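Local coordinates for protein PA-I Galactophilic Lectin (Enterobacter cloacae, PDB 6YGQ) that probably binds galactose-type sugars through a calcium ion, as a lectin domain of the PA-IL family that resembles PllA, at residues A[24-29]-A[40-45]; A[30-35]-A[56-61]; A[86-91]-A[132-137]; A[115-118]-A[124-127]. All coordinates share one frame; numbering follows the deposited sequence.

The four contacts illustrate how a beta-sandwich lectin joins a hydrophobic interior to a calcium site at one end. Interaction 3 lies nearest the middle, its centre about 3 Å from that of the chain, and interaction 1 packs the same two sheets together, centre to centre about 10 Å away. At the metal end, interactions 2 and 4 have centres only about 6 Å apart and share the calcium ion and two waters. Interactions 1 and 2 draw on successive parts of strand 24-31, with centres about 19 Å apart. Leu116, in the middle of segment 115-118, packs on side chains of interactions 1, 2 and 3: Trp26, Thr40, Val30 and Val134.

Interaction 1 of 4, residues A[24-29]-A[40-45]; sequences LIWSGK and TGVALK
Thr40 lies across one face of the Trp26 indole, and the pair shows how a beta-branched residue can cover an aromatic face. Its CB stands 3.7 Å from the centroid of the five-membered ring, only 7° from the ring normal, which makes a CH-pi contact. The methyl CG2 carries the cover on toward the six-membered ring. Closest of all is Thr40 O, 3.3 Å from Trp26 CD1; NE1 is equally near this oxygen, but at a poor angle, and no hydrogen bond forms. OG1 is turned off the indole: with chi1 at 72°, the hydroxyl sits between the backbone N and the carbonyl carbon, where it receives the Val42 N-H at 3.1 Å in an ST turn. Leu114 O is a second hydrogen-bonding partner of that hydroxyl, so the rotation of the Thr40 side chain is fixed by two bonds. The two segments belong to the facing sheets of a beta-sandwich, and their strands run nearly antiparallel with axes 8.1 Å apart. Strand 24-31 is hydrogen-bonded to strand 129-139, and there Ile25 and Trp26 both face Val136 in a classic beta bulge. Both side chains of the bulge start toward the opposite sheet. Trp26 holds CG anti to its own N (chi1 -172°), an orientation that places the indole over Thr40. Its CB, positioned by the backbone, lies 3.8 Å from Val42 CG2. The other branch of the valine, CG1, meets Ile25 CD1 at 4.1 Å, the two side chains crossing at about a right angle. On the indole face opposite Thr40, Gly28 N lies 3.4 Å above the plane, near the rim.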
# COMPACT_ATOMS: atom_id res chain seq x y z
N LEU A 24 1.91 -14.84 10.05
CA LEU A 24 1.11 -13.71 10.51
C LEU A 24 1.10 -13.67 12.03
O LEU A 24 0.88 -14.70 12.68
CB LEU A 24 -0.32 -13.83 9.97
CG LEU A 24 -1.32 -12.75 10.37
CD1 LEU A 24 -0.96 -11.42 9.72
CD2 LEU A 24 -2.74 -13.17 10.00
N ILE A 25 1.37 -12.50 12.60
CA ILE A 25 1.33 -12.35 14.05
C ILE A 25 0.28 -11.35 14.51
O ILE A 25 -0.06 -11.35 15.71
CB ILE A 25 2.71 -11.97 14.61
CG1 ILE A 25 3.23 -10.68 13.97
CG2 ILE A 25 3.71 -13.10 14.39
CD1 ILE A 25 4.60 -10.27 14.48
N TRP A 26 -0.26 -10.51 13.64
CA TRP A 26 -1.33 -9.60 14.03
C TRP A 26 -2.02 -9.06 12.80
O TRP A 26 -1.37 -8.74 11.80
CB TRP A 26 -0.79 -8.43 14.87
CG TRP A 26 -1.88 -7.58 15.47
CD1 TRP A 26 -2.55 -7.80 16.64
CD2 TRP A 26 -2.42 -6.36 14.93
NE1 TRP A 26 -3.47 -6.81 16.86
CE2 TRP A 26 -3.41 -5.91 15.82
CE3 TRP A 26 -2.17 -5.62 13.77
CZ2 TRP A 26 -4.15 -4.75 15.60
CZ3 TRP A 26 -2.90 -4.46 13.55
CH2 TRP A 26 -3.88 -4.04 14.46
N SER A 27 -3.35 -8.95 12.89
CA SER A 27 -4.14 -8.35 11.82
C SER A 27 -5.31 -7.62 12.45
O SER A 27 -6.12 -8.23 13.15
CB SER A 27 -4.64 -9.42 10.84
OG SER A 27 -5.41 -8.81 9.82
N GLY A 28 -5.40 -6.32 12.19
CA GLY A 28 -6.45 -5.52 12.76
C GLY A 28 -6.59 -4.20 12.03
O GLY A 28 -6.17 -4.06 10.88
N LYS A 29 -7.17 -3.23 12.73
CA LYS A 29 -7.53 -1.94 12.16
C LYS A 29 -6.84 -0.80 12.90
O LYS A 29 -6.51 -0.92 14.09
CB LYS A 29 -9.05 -1.71 12.20
CG LYS A 29 -9.88 -2.86 11.65
CD LYS A 29 -9.64 -3.06 10.16
CE LYS A 29 -10.84 -3.69 9.47
NZ LYS A 29 -11.27 -4.95 10.13
N THR A 40 -1.33 -3.03 19.28
CA THR A 40 -1.40 -4.37 18.71
C THR A 40 -1.14 -5.46 19.75
O THR A 40 -1.50 -6.62 19.52
CB THR A 40 -0.38 -4.55 17.58
OG1 THR A 40 0.95 -4.61 18.13
CG2 THR A 40 -0.47 -3.41 16.57
N GLY A 41 -0.53 -5.11 20.88
CA GLY A 41 -0.16 -6.11 21.86
C GLY A 41 1.01 -6.99 21.47
O GLY A 41 1.35 -7.90 22.23
N VAL A 42 1.62 -6.75 20.31
CA VAL A 42 2.77 -7.52 19.86
C VAL A 42 3.99 -7.00 20.62
O VAL A 42 4.41 -5.86 20.43
CB VAL A 42 2.96 -7.41 18.35
CG1 VAL A 42 4.26 -8.09 17.92
CG2 VAL A 42 1.76 -8.00 17.62
N ALA A 43 4.56 -7.84 21.48
CA ALA A 43 5.75 -7.49 22.25
C ALA A 43 6.98 -7.81 21.41
O ALA A 43 7.29 -8.98 21.17
CB ALA A 43 5.77 -8.25 23.57
N LEU A 44 7.67 -6.77 20.96
CA LEU A 44 8.85 -6.93 20.12
C LEU A 44 10.12 -6.78 20.95
O LEU A 44 10.14 -6.10 21.97
CB LEU A 44 8.86 -5.89 19.00
CG LEU A 44 7.72 -5.96 17.98
CD1 LEU A 44 7.73 -4.69 17.13
CD2 LEU A 44 7.84 -7.20 17.12
N LYS A 45 11.18 -7.43 20.48
CA LYS A 45 12.51 -7.26 21.04
C LYS A 45 13.44 -6.77 19.94
O LYS A 45 13.29 -7.14 18.77
CB LYS A 45 13.03 -8.56 21.66
CG LYS A 45 12.34 -8.93 22.96
CD LYS A 45 13.00 -10.10 23.70
CE LYS A 45 14.52 -9.99 23.77
NZ LYS A 45 15.14 -11.20 24.40

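Interaction 2 of 4, residues A[30-35]-A[56-61]; sequences VDAKNA and GWARNG. With CA (calcium ion), chain E.
Ala32 and Ala58 meet methyl to methyl, CB to CB at 3.7 Å, in a contact that illustrates how little side chain is needed where two backbones converge. Their CA atoms are 6.2 Å apart, and the methyl of Ala32 also approaches Arg59 O, its CB lying 4.3 Å from that oxygen. The packed part is small and buried. Phe118 covers both alanines, and strand 129-139 is hydrogen-bonded to both segments, through Gly130 to Ala32 and through Ala129 to Arg59. Strands 24-31 and 49-59, which both pair with strand 129-139, here give way to loops.

Away from the methyls, the chain turns outward. Asp31 to Asn34 form a type I beta turn, and within it Asp31 OD1 accepts from Lys33 N at 2.9 Å, an Asx turn whose bond is nearly straight (171°) although the donor lies well above the carboxylate plane, by 55°. Lys33, within the turn, has an exposed side chain. Arg59 heads off in another direction and packs on Leu81 of the second subunit.

At the far end of segment 56-61, Asn60 O binds the calcium ion at 2.4 Å, beside two waters that each coordinate at 2.5 Å. Asn128, another ligand of the metal, also hydrogen-bonds to Ala32 O through ND2, and so links this turn to the site as second shell. Since Asn60 contributes an uncharged backbone carbonyl and the contact between the segments is apolar, neutralisation of the calcium ion probably falls to Asp120 and Asp127, while the alanine pair lets the two segments approach closely.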
# COMPACT_ATOMS: atom_id res chain seq x y z
N VAL A 30 -6.66 0.30 12.19
CA VAL A 30 -6.15 1.55 12.74
C VAL A 30 -7.18 2.64 12.43
O VAL A 30 -7.42 2.95 11.26
CB VAL A 30 -4.77 1.92 12.18
CG1 VAL A 30 -4.32 3.29 12.67
CG2 VAL A 30 -3.74 0.86 12.57
N ASP A 31 -7.79 3.19 13.48
CA ASP A 31 -8.84 4.19 13.36
C ASP A 31 -8.23 5.57 13.15
O ASP A 31 -7.36 5.99 13.92
CB ASP A 31 -9.70 4.15 14.64
CG ASP A 31 -10.89 5.11 14.61
OD1 ASP A 31 -11.00 5.98 13.72
OD2 ASP A 31 -11.73 4.99 15.52
N ALA A 32 -8.67 6.26 12.10
CA ALA A 32 -8.12 7.57 11.79
C ALA A 32 -8.44 8.61 12.85
O ALA A 32 -7.76 9.65 12.91
CB ALA A 32 -8.64 8.05 10.43
N LYS A 33 -9.44 8.37 13.69
CA LYS A 33 -9.86 9.32 14.71
C LYS A 33 -9.18 9.10 16.06
O LYS A 33 -9.42 9.88 16.99
CB LYS A 33 -11.38 9.25 14.90
CG LYS A 33 -12.16 10.25 14.05
CD LYS A 33 -13.35 9.61 13.34
CE LYS A 33 -14.25 8.85 14.29
NZ LYS A 33 -15.65 8.77 13.77
N ASN A 34 -8.33 8.08 16.18
CA ASN A 34 -7.77 7.68 17.47
C ASN A 34 -6.34 8.20 17.59
O ASN A 34 -5.41 7.63 17.02
CB ASN A 34 -7.81 6.16 17.63
CG ASN A 34 -7.42 5.71 19.02
OD1 ASN A 34 -6.93 6.51 19.83
ND2 ASN A 34 -7.62 4.43 19.32
N ALA A 35 -6.16 9.26 18.38
CA ALA A 35 -4.84 9.85 18.53
C ALA A 35 -3.85 8.89 19.18
O ALA A 35 -2.64 9.00 18.95
CB ALA A 35 -4.92 11.14 19.35
N GLY A 56 -6.24 0.96 2.75
CA GLY A 56 -7.48 1.58 3.16
C GLY A 56 -7.50 3.07 2.87
O GLY A 56 -6.50 3.67 2.49
N TRP A 57 -8.68 3.65 3.05
CA TRP A 57 -8.91 5.07 2.83
C TRP A 57 -9.35 5.71 4.14
O TRP A 57 -10.28 5.23 4.80
CB TRP A 57 -9.97 5.32 1.76
CG TRP A 57 -9.60 4.86 0.39
CD1 TRP A 57 -10.19 3.85 -0.32
CD2 TRP A 57 -8.56 5.38 -0.45
NE1 TRP A 57 -9.59 3.72 -1.55
CE2 TRP A 57 -8.59 4.65 -1.66
CE3 TRP A 57 -7.62 6.40 -0.31
CZ2 TRP A 57 -7.70 4.90 -2.71
CZ3 TRP A 57 -6.74 6.65 -1.35
CH2 TRP A 57 -6.79 5.90 -2.53
N ALA A 58 -8.70 6.82 4.50
CA ALA A 58 -9.07 7.58 5.68
C ALA A 58 -9.04 9.06 5.34
O ALA A 58 -8.18 9.51 4.58
CB ALA A 58 -8.12 7.30 6.86
N ARG A 59 -9.99 9.81 5.90
CA ARG A 59 -10.03 11.25 5.74
C ARG A 59 -9.44 11.91 6.97
O ARG A 59 -9.76 11.52 8.10
CB ARG A 59 -11.47 11.73 5.51
CG ARG A 59 -12.09 11.25 4.21
CD ARG A 59 -13.60 11.11 4.35
NE ARG A 59 -14.27 12.41 4.37
CZ ARG A 59 -15.39 12.68 5.03
NH1 ARG A 59 -15.99 11.73 5.74
NH2 ARG A 59 -15.92 13.89 4.98
N ASN A 60 -8.59 12.91 6.76
CA ASN A 60 -8.06 13.71 7.86
C ASN A 60 -8.84 15.01 8.04
O ASN A 60 -8.39 15.90 8.78
CB ASN A 60 -6.57 14.01 7.65
CG ASN A 60 -6.27 14.71 6.34
OD1 ASN A 60 -7.18 15.17 5.64
ND2 ASN A 60 -4.99 14.80 5.99
N GLY A 61 -9.99 15.14 7.39
CA GLY A 61 -10.82 16.32 7.52
C GLY A 61 -12.14 16.08 6.81
O GLY A 61 -12.37 15.02 6.21
CA CA E . -8.11 16.10 11.14
O HOH W 1 -8.68 18.55 10.80
O HOH W 2 -6.12 17.38 10.43

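Interaction 3 of 4, residues A[86-91]-A[132-137]; sequences PSLQAR and FSVEVY
Leu88 and Phe132, with Val134 as a smaller third partner, pack face-to-face sheets together in the interior of the beta-sandwich, and they are a compact example of how such a core is filled by a few branched and aromatic groups. Leu88 stands on strand 88-92 of the four-stranded sheet; Phe132 and Val134 stand two residues apart on strand 129-139 of the other, which puts both on the inner side of the same strand.

Leu88 divides its contact between them. Its CB lies 4.0 Å from Phe132 CD2, approaching the ring obliquely. Farther out, CG is placed anti to the backbone N (chi1 178°), which sends the branched end across the interior to Val134, where Leu88 CD2 and Val134 CG2 meet tip to tip at 3.8 Å. One leucine therefore touches a ring with its root and a valine with its tip. The phenylalanine carries CG beside its own N (chi1 -65°), and its ring extends as far as Ser87, whose CB faces the ring edge near the plane, 4.0 Å from Phe132 CE2.

The surroundings complete the hydrophobic layer. Phe132 packs on Ala58 and Pro70, Val134 on Val30 and Leu116, and Leu88 on Ala54 and Val99. Farther along strand 129-139, the Tyr137 ring meets Tyr104 of the second subunit. Polar groups next to the core bond within their own segments: Tyr137 OH donates to Glu135 OE1 at 2.5 Å, and Gln89 NE2 to Pro86 O at 3.1 Å, this last bond lying almost in the amide plane of the glutamine.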
# COMPACT_ATOMS: atom_id res chain seq x y z
N PRO A 86 3.92 9.69 5.17
CA PRO A 86 2.98 8.57 5.35
C PRO A 86 1.97 8.86 6.44
O PRO A 86 2.28 9.48 7.46
CB PRO A 86 3.89 7.39 5.72
CG PRO A 86 5.15 8.02 6.24
CD PRO A 86 5.31 9.29 5.44
N SER A 87 0.73 8.40 6.22
CA SER A 87 -0.31 8.57 7.22
C SER A 87 -0.28 7.46 8.26
O SER A 87 -0.63 7.69 9.42
CB SER A 87 -1.68 8.61 6.54
OG SER A 87 -1.86 9.81 5.81
N LEU A 88 0.12 6.25 7.88
CA LEU A 88 0.27 5.15 8.82
C LEU A 88 1.69 5.14 9.36
O LEU A 88 2.66 5.09 8.59
CB LEU A 88 -0.06 3.81 8.18
CG LEU A 88 0.13 2.60 9.11
CD1 LEU A 88 -0.85 2.66 10.28
CD2 LEU A 88 -0.03 1.30 8.33
N GLN A 89 1.81 5.16 10.68
CA GLN A 89 3.09 5.15 11.36
C GLN A 89 3.03 4.13 12.49
O GLN A 89 1.95 3.69 12.90
CB GLN A 89 3.44 6.54 11.90
CG GLN A 89 3.15 7.65 10.90
CD GLN A 89 4.14 8.78 10.98
OE1 GLN A 89 4.82 8.97 11.99
NE2 GLN A 89 4.22 9.56 9.91
N ALA A 90 4.21 3.76 12.97
CA ALA A 90 4.36 2.86 14.10
C ALA A 90 4.91 3.65 15.28
O ALA A 90 5.72 4.56 15.10
CB ALA A 90 5.31 1.71 13.75
N ARG A 91 4.44 3.31 16.47
CA ARG A 91 4.96 3.87 17.71
C ARG A 91 5.53 2.74 18.53
O ARG A 91 4.87 1.72 18.75
CB ARG A 91 3.88 4.62 18.49
CG ARG A 91 4.40 5.27 19.77
CD ARG A 91 3.88 6.69 19.94
NE ARG A 91 2.42 6.75 19.91
CZ ARG A 91 1.71 7.56 19.13
NH1 ARG A 91 2.30 8.40 18.29
NH2 ARG A 91 0.38 7.53 19.18
N PHE A 132 -7.54 2.09 8.51
CA PHE A 132 -6.63 1.27 7.74
C PHE A 132 -6.68 -0.16 8.25
O PHE A 132 -6.83 -0.39 9.45
CB PHE A 132 -5.19 1.79 7.82
CG PHE A 132 -4.98 3.16 7.21
CD1 PHE A 132 -5.71 3.57 6.11
CD2 PHE A 132 -4.05 4.03 7.75
CE1 PHE A 132 -5.51 4.83 5.56
CE2 PHE A 132 -3.84 5.29 7.20
CZ PHE A 132 -4.57 5.68 6.10
N SER A 133 -6.60 -1.11 7.33
CA SER A 133 -6.39 -2.51 7.66
C SER A 133 -4.90 -2.80 7.60
O SER A 133 -4.25 -2.52 6.58
CB SER A 133 -7.14 -3.42 6.68
OG SER A 133 -8.54 -3.26 6.83
N VAL A 134 -4.35 -3.36 8.67
CA VAL A 134 -2.91 -3.57 8.80
C VAL A 134 -2.64 -5.01 9.22
O VAL A 134 -3.31 -5.55 10.11
CB VAL A 134 -2.29 -2.59 9.82
CG1 VAL A 134 -0.77 -2.72 9.81
CG2 VAL A 134 -2.72 -1.16 9.54
N GLU A 135 -1.65 -5.62 8.58
CA GLU A 135 -1.16 -6.95 8.92
C GLU A 135 0.30 -6.85 9.35
O GLU A 135 1.06 -6.03 8.83
CB GLU A 135 -1.29 -7.92 7.74
CG GLU A 135 -2.69 -8.04 7.16
CD GLU A 135 -2.70 -8.54 5.73
OE1 GLU A 135 -1.67 -9.08 5.27
OE2 GLU A 135 -3.74 -8.41 5.05
N VAL A 136 0.69 -7.69 10.31
CA VAL A 136 2.06 -7.73 10.81
C VAL A 136 2.54 -9.18 10.77
O VAL A 136 1.87 -10.08 11.27
CB VAL A 136 2.18 -7.18 12.25
CG1 VAL A 136 3.64 -7.15 12.69
CG2 VAL A 136 1.56 -5.80 12.34
N TYR A 137 3.72 -9.39 10.18
CA TYR A 137 4.30 -10.71 10.00
C TYR A 137 5.67 -10.78 10.66
O TYR A 137 6.43 -9.80 10.64
CB TYR A 137 4.44 -11.06 8.51
CG TYR A 137 3.12 -11.11 7.77
CD1 TYR A 137 2.57 -9.96 7.21
CD2 TYR A 137 2.43 -12.30 7.65
CE1 TYR A 137 1.36 -10.01 6.54
CE2 TYR A 137 1.22 -12.36 6.99
CZ TYR A 137 0.70 -11.21 6.43
OH TYR A 137 -0.51 -11.27 5.77

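Interaction 4 of 4, residues A[115-118]-A[124-127]; sequences TLFF and QYKD. With CA (calcium ion), chain E.
In the calcium-binding loop that follows strand 112-118, Tyr125 reaches back to the strand's last residue, Phe118, so that one hydroxyl ties the loop back to the strand. Tyr125 OH donates to Phe118 O at 2.6 Å; the hydroxyl lies in the carbonyl plane, and the acceptor in turn sits in the plane of the tyrosine ring, at its edge. Asp120 N adds a weak hydrogen bond to the same hydroxyl. Phe117 presents its ring edge to Tyr125 OH, with CD2 4.1 Å away. The ring of Phe118, swung anti to its backbone N (chi1 -180°), brings CD1 to within 4.2 Å of Tyr125 CE2.

Metal ligands lie one residue before and two after the tyrosine: Gln124 O binds calcium at 2.3 Å and Asp127 OD1 at 2.4 Å. Asn60 O, Asp120, Asn128 and two waters complete a seven-fold shell. In the related lectin PA-IL, galactose hydroxyls coordinate calcium directly, so the waters here probably mark where sugar would bind. Asp127 OD2 is not a ligand; one of the metal-bound waters donates a hydrogen bond to it at 2.5 Å.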
# COMPACT_ATOMS: atom_id res chain seq x y z
N THR A 115 2.59 -0.21 18.59
CA THR A 115 1.38 0.54 18.32
C THR A 115 1.41 1.03 16.88
O THR A 115 2.47 1.36 16.35
CB THR A 115 1.24 1.73 19.28
OG1 THR A 115 0.86 1.23 20.57
CG2 THR A 115 0.20 2.72 18.80
N LEU A 116 0.24 1.03 16.24
CA LEU A 116 0.07 1.56 14.90
C LEU A 116 -0.95 2.68 14.97
O LEU A 116 -2.01 2.52 15.60
CB LEU A 116 -0.38 0.46 13.94
CG LEU A 116 0.62 -0.70 13.80
CD1 LEU A 116 -0.04 -1.94 13.20
CD2 LEU A 116 1.82 -0.27 12.97
N PHE A 117 -0.64 3.82 14.37
CA PHE A 117 -1.50 4.99 14.51
C PHE A 117 -1.56 5.77 13.21
O PHE A 117 -0.67 5.68 12.36
CB PHE A 117 -1.03 5.89 15.69
CG PHE A 117 0.22 6.68 15.41
CD1 PHE A 117 1.47 6.12 15.60
CD2 PHE A 117 0.14 8.00 15.00
CE1 PHE A 117 2.62 6.86 15.36
CE2 PHE A 117 1.28 8.75 14.75
CZ PHE A 117 2.52 8.17 14.93
N PHE A 118 -2.67 6.49 13.06
CA PHE A 118 -2.88 7.44 11.97
C PHE A 118 -2.28 8.78 12.38
O PHE A 118 -2.55 9.28 13.47
CB PHE A 118 -4.37 7.57 11.68
CG PHE A 118 -4.71 8.53 10.57
CD1 PHE A 118 -5.03 9.84 10.85
CD2 PHE A 118 -4.71 8.10 9.26
CE1 PHE A 118 -5.34 10.73 9.83
CE2 PHE A 118 -5.02 8.98 8.23
CZ PHE A 118 -5.34 10.29 8.52
N GLN A 124 -6.53 17.46 16.38
CA GLN A 124 -7.20 17.60 15.10
C GLN A 124 -7.72 16.26 14.59
O GLN A 124 -8.01 16.13 13.39
CB GLN A 124 -6.27 18.26 14.08
CG GLN A 124 -5.85 19.67 14.46
CD GLN A 124 -4.91 20.31 13.44
OE1 GLN A 124 -4.05 19.63 12.88
NE2 GLN A 124 -5.07 21.60 13.22
N TYR A 125 -7.85 15.27 15.46
CA TYR A 125 -8.20 13.93 15.02
C TYR A 125 -9.70 13.73 14.84
O TYR A 125 -10.10 12.84 14.08
CB TYR A 125 -7.69 12.89 16.03
CG TYR A 125 -6.27 12.44 15.79
CD1 TYR A 125 -5.20 13.18 16.28
CD2 TYR A 125 -5.99 11.28 15.08
CE1 TYR A 125 -3.90 12.77 16.07
CE2 TYR A 125 -4.69 10.87 14.86
CZ TYR A 125 -3.65 11.62 15.36
OH TYR A 125 -2.35 11.23 15.16
N LYS A 126 -10.53 14.50 15.52
CA LYS A 126 -11.93 14.13 15.67
C LYS A 126 -12.82 14.59 14.52
O LYS A 126 -14.03 14.35 14.56
CB LYS A 126 -12.46 14.67 17.01
CG LYS A 126 -11.80 14.01 18.23
CD LYS A 126 -11.75 12.48 18.09
CE LYS A 126 -11.27 11.80 19.36
NZ LYS A 126 -11.39 10.32 19.25
N ASP A 127 -12.26 15.21 13.48
CA ASP A 127 -12.97 15.38 12.22
C ASP A 127 -12.49 14.39 11.17
O ASP A 127 -12.81 14.55 9.98
CB ASP A 127 -12.82 16.82 11.71
CG ASP A 127 -11.38 17.19 11.41
OD1 ASP A 127 -10.49 16.34 11.58
OD2 ASP A 127 -11.16 18.36 11.01
CA CA E . -8.11 16.10 11.14
O HOH W 1 -8.68 18.55 10.80
O HOH W 2 -6.12 17.38 10.43